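Local coordinates for uncharacterized protein (Clostridium leptum, PDB 4PW1) that is of unknown function but adopts an unusual fold in which alpha-helices surround a nine-stranded antiparallel beta-sheet, at residues L129-E134 against K169-F174. Residues are numbered along the deposited sequence; the frame is centred on the assembly and turned at random.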
ATOM      1  N   LEU B 129      -8.087  -5.177  18.223  1.00 27.85           N
ATOM      2  CA  LEU B 129      -8.779  -4.003  17.733  1.00 27.90           C
ATOM      3  C   LEU B 129      -9.751  -3.448  18.795  1.00 30.02           C
ATOM      4  O   LEU B 129      -9.829  -2.218  19.010  1.00 27.29           O
ATOM      5  CB  LEU B 129      -9.501  -4.298  16.445  1.00 30.45           C
ATOM      6  CG  LEU B 129     -10.199  -3.099  15.814  1.00 35.29           C
ATOM      7  CD1 LEU B 129      -9.195  -2.050  15.396  1.00 38.14           C
ATOM      8  CD2 LEU B 129     -11.038  -3.531  14.620  1.00 37.13           C
ATOM      9  N   GLY B 130     -10.474  -4.331  19.480  1.00 27.73           N
ATOM     10  CA  GLY B 130     -11.297  -3.917  20.619  1.00 28.13           C
ATOM     11  C   GLY B 130     -10.502  -3.186  21.712  1.00 28.67           C
ATOM     12  O   GLY B 130     -10.919  -2.151  22.202  1.00 25.97           O
ATOM     13  N   LYS B 131      -9.360  -3.718  22.107  1.00 29.62           N
ATOM     14  CA  LYS B 131      -8.542  -3.071  23.135  0.50 30.47           C
ATOM     15  C   LYS B 131      -8.110  -1.670  22.643  1.00 30.37           C
ATOM     16  O   LYS B 131      -8.175  -0.667  23.389  1.00 29.03           O
ATOM     17  CB  LYS B 131      -7.350  -3.974  23.515  0.50 30.60           C
ATOM     18  CG  LYS B 131      -6.407  -3.447  24.613  0.50 29.82           C
ATOM     19  CD  LYS B 131      -7.087  -3.220  25.977  0.50 30.27           C
ATOM     20  CE  LYS B 131      -6.072  -2.972  27.100  0.50 27.77           C
ATOM     21  NZ  LYS B 131      -4.954  -2.053  26.685  0.50 25.19           N
ATOM     22  N   LEU B 132      -7.689  -1.600  21.391  1.00 29.18           N
ATOM     23  CA  LEU B 132      -7.231  -0.358  20.796  1.00 28.88           C
ATOM     24  C   LEU B 132      -8.312   0.693  20.811  1.00 30.07           C
ATOM     25  O   LEU B 132      -8.076   1.845  21.211  1.00 29.62           O
ATOM     26  CB  LEU B 132      -6.761  -0.653  19.379  1.00 35.29           C
ATOM     27  CG  LEU B 132      -5.635   0.135  18.766  1.00 38.04           C
ATOM     28  CD1 LEU B 132      -4.491   0.396  19.727  1.00 37.05           C
ATOM     29  CD2 LEU B 132      -5.187  -0.625  17.533  1.00 39.12           C
ATOM     30  N   GLN B 133      -9.526   0.297  20.449  1.00 26.83           N
ATOM     31  CA  GLN B 133     -10.667   1.207  20.501  1.00 31.66           C
ATOM     32  C   GLN B 133     -10.923   1.735  21.911  1.00 32.22           C
ATOM     33  O   GLN B 133     -11.189   2.915  22.091  1.00 30.60           O
ATOM     34  CB  GLN B 133     -11.922   0.505  19.960  1.00 36.05           C
ATOM     35  CG  GLN B 133     -13.195   1.343  19.850  1.00 42.63           C
ATOM     36  CD  GLN B 133     -13.095   2.458  18.796  1.00 60.24           C
ATOM     37  OE1 GLN B 133     -12.381   2.339  17.795  1.00 64.73           O
ATOM     38  NE2 GLN B 133     -13.810   3.552  19.029  1.00 62.97           N
ATOM     39  N   GLU B 134     -10.861   0.835  22.885  1.00 31.02           N
ATOM     40  CA  GLU B 134     -11.062   1.171  24.286  0.50 32.71           C
ATOM     41  C   GLU B 134      -9.958   2.126  24.758  1.00 29.47           C
ATOM     42  O   GLU B 134     -10.230   3.108  25.414  1.00 26.80           O
ATOM     43  CB  GLU B 134     -11.105  -0.112  25.163  0.50 34.91           C
ATOM     44  CG  GLU B 134     -12.404  -0.918  25.063  0.50 38.69           C
ATOM     45  CD  GLU B 134     -12.292  -2.369  25.563  0.50 42.47           C
ATOM     46  OE1 GLU B 134     -11.215  -2.801  26.041  0.50 40.57           O
ATOM     47  OE2 GLU B 134     -13.302  -3.096  25.474  0.50 48.94           O
ATOM     48  N   LYS B 169       2.512   2.462  34.967  1.00 66.16           N
ATOM     49  CA  LYS B 169       1.272   2.988  35.543  1.00 70.44           C
ATOM     50  C   LYS B 169       0.052   2.648  34.679  1.00 71.98           C
ATOM     51  O   LYS B 169      -1.090   2.819  35.131  1.00 69.13           O
ATOM     52  CB  LYS B 169       1.369   4.518  35.734  1.00 68.13           C
ATOM     53  N   THR B 170       0.295   2.140  33.462  1.00 60.70           N
ATOM     54  CA  THR B 170      -0.744   2.033  32.424  1.00 47.71           C
ATOM     55  C   THR B 170      -0.467   0.932  31.392  1.00 40.02           C
ATOM     56  O   THR B 170       0.671   0.700  30.993  1.00 49.90           O
ATOM     57  CB  THR B 170      -0.877   3.400  31.684  1.00 45.12           C
ATOM     58  OG1 THR B 170      -1.961   3.376  30.763  1.00 41.13           O
ATOM     59  CG2 THR B 170       0.378   3.742  30.944  1.00 41.20           C
ATOM     60  N   ASP B 171      -1.509   0.259  30.928  1.00 41.01           N
ATOM     61  CA  ASP B 171      -1.363  -0.548  29.729  1.00 45.55           C
ATOM     62  C   ASP B 171      -2.117   0.066  28.536  1.00 39.81           C
ATOM     63  O   ASP B 171      -2.345  -0.616  27.519  1.00 36.61           O
ATOM     64  CB  ASP B 171      -1.759  -2.008  29.975  1.00 55.78           C
ATOM     65  CG  ASP B 171      -3.210  -2.167  30.271  1.00 58.54           C
ATOM     66  OD1 ASP B 171      -4.022  -1.377  29.750  1.00 81.85           O
ATOM     67  OD2 ASP B 171      -3.548  -3.092  31.026  1.00 83.27           O
ATOM     68  N   ASN B 172      -2.471   1.350  28.647  1.00 30.75           N
ATOM     69  CA  ASN B 172      -3.063   2.089  27.509  1.00 30.79           C
ATOM     70  C   ASN B 172      -2.016   2.297  26.399  1.00 27.31           C
ATOM     71  O   ASN B 172      -0.979   2.930  26.612  1.00 23.76           O
ATOM     72  CB  ASN B 172      -3.634   3.428  27.999  1.00 28.01           C
ATOM     73  CG  ASN B 172      -4.347   4.207  26.910  1.00 26.70           C
ATOM     74  OD1 ASN B 172      -3.728   4.632  25.934  1.00 27.32           O
ATOM     75  ND2 ASN B 172      -5.653   4.390  27.063  1.00 25.60           N
ATOM     76  N   ALA B 173      -2.257   1.745  25.204  1.00 25.90           N
ATOM     77  CA  ALA B 173      -1.236   1.784  24.159  1.00 23.10           C
ATOM     78  C   ALA B 173      -0.855   3.229  23.755  1.00 22.73           C
ATOM     79  O   ALA B 173       0.317   3.507  23.390  1.00 21.35           O
ATOM     80  CB  ALA B 173      -1.698   0.994  22.930  1.00 26.30           C
ATOM     81  N   PHE B 174      -1.829   4.139  23.802  1.00 21.24           N
ATOM     82  CA  PHE B 174      -1.612   5.519  23.376  1.00 20.48           C
ATOM     83  C   PHE B 174      -0.766   6.209  24.421  1.00 21.54           C
ATOM     84  O   PHE B 174       0.243   6.784  24.073  1.00 20.49           O
ATOM     85  CB  PHE B 174      -2.932   6.254  23.091  1.00 20.77           C
ATOM     86  CG  PHE B 174      -3.677   5.692  21.921  1.00 22.51           C
ATOM     87  CD1 PHE B 174      -3.355   6.078  20.639  1.00 20.81           C
ATOM     88  CD2 PHE B 174      -4.650   4.712  22.098  1.00 23.37           C
ATOM     89  CE1 PHE B 174      -4.004   5.551  19.551  1.00 22.99           C
ATOM     90  CE2 PHE B 174      -5.297   4.161  21.003  1.00 25.31           C
ATOM     91  CZ  PHE B 174      -4.968   4.573  19.714  1.00 23.65           C
TER
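Leu-132, midway along helix 122-141, has its CA 7.2 Å from the CA of Ala-173, where residues 169-174 pass from a loop into the first turn of helix 173-190. Lys-131 reaches over to the loop: CG lies anti to the backbone N (chi1 -179°) and the chain then bends at chi2 and chi4, which brings NZ 3.1 Å from Asp-171 O and 3.3 Å from Asp-171 OD1. Both hydrogen bonds are weak, the second within a salt bridge; the stronger partner of NZ is OD1 of Asp-135, one turn on, in another salt bridge. On the buried side, Leu-132 CD1 packs 4.1 Å from Phe-174 CE2 and 4.3 Å from Ala-173 CB. The Phe-174 ring turns its edge to Leu-132 O, 3.6 Å from CE2 and near the ring plane. Asn-172, after an ST turn at Thr-170, N-caps the second helix, its OD1 accepting weakly from Phe-174 N and also from Tyr-175 N. Asp-135 joins the two helices further, accepting from Ala-173 N through OD2 and from Asn-172 ND2 through its backbone O. Beneath, Leu-132, Ala-173 and Phe-174 rest on strands 221-227, 233-239 and 244-251, with Phe-245 meeting the Phe-174 ring edge-to-face; both helices thus pack on the antiparallel sheet.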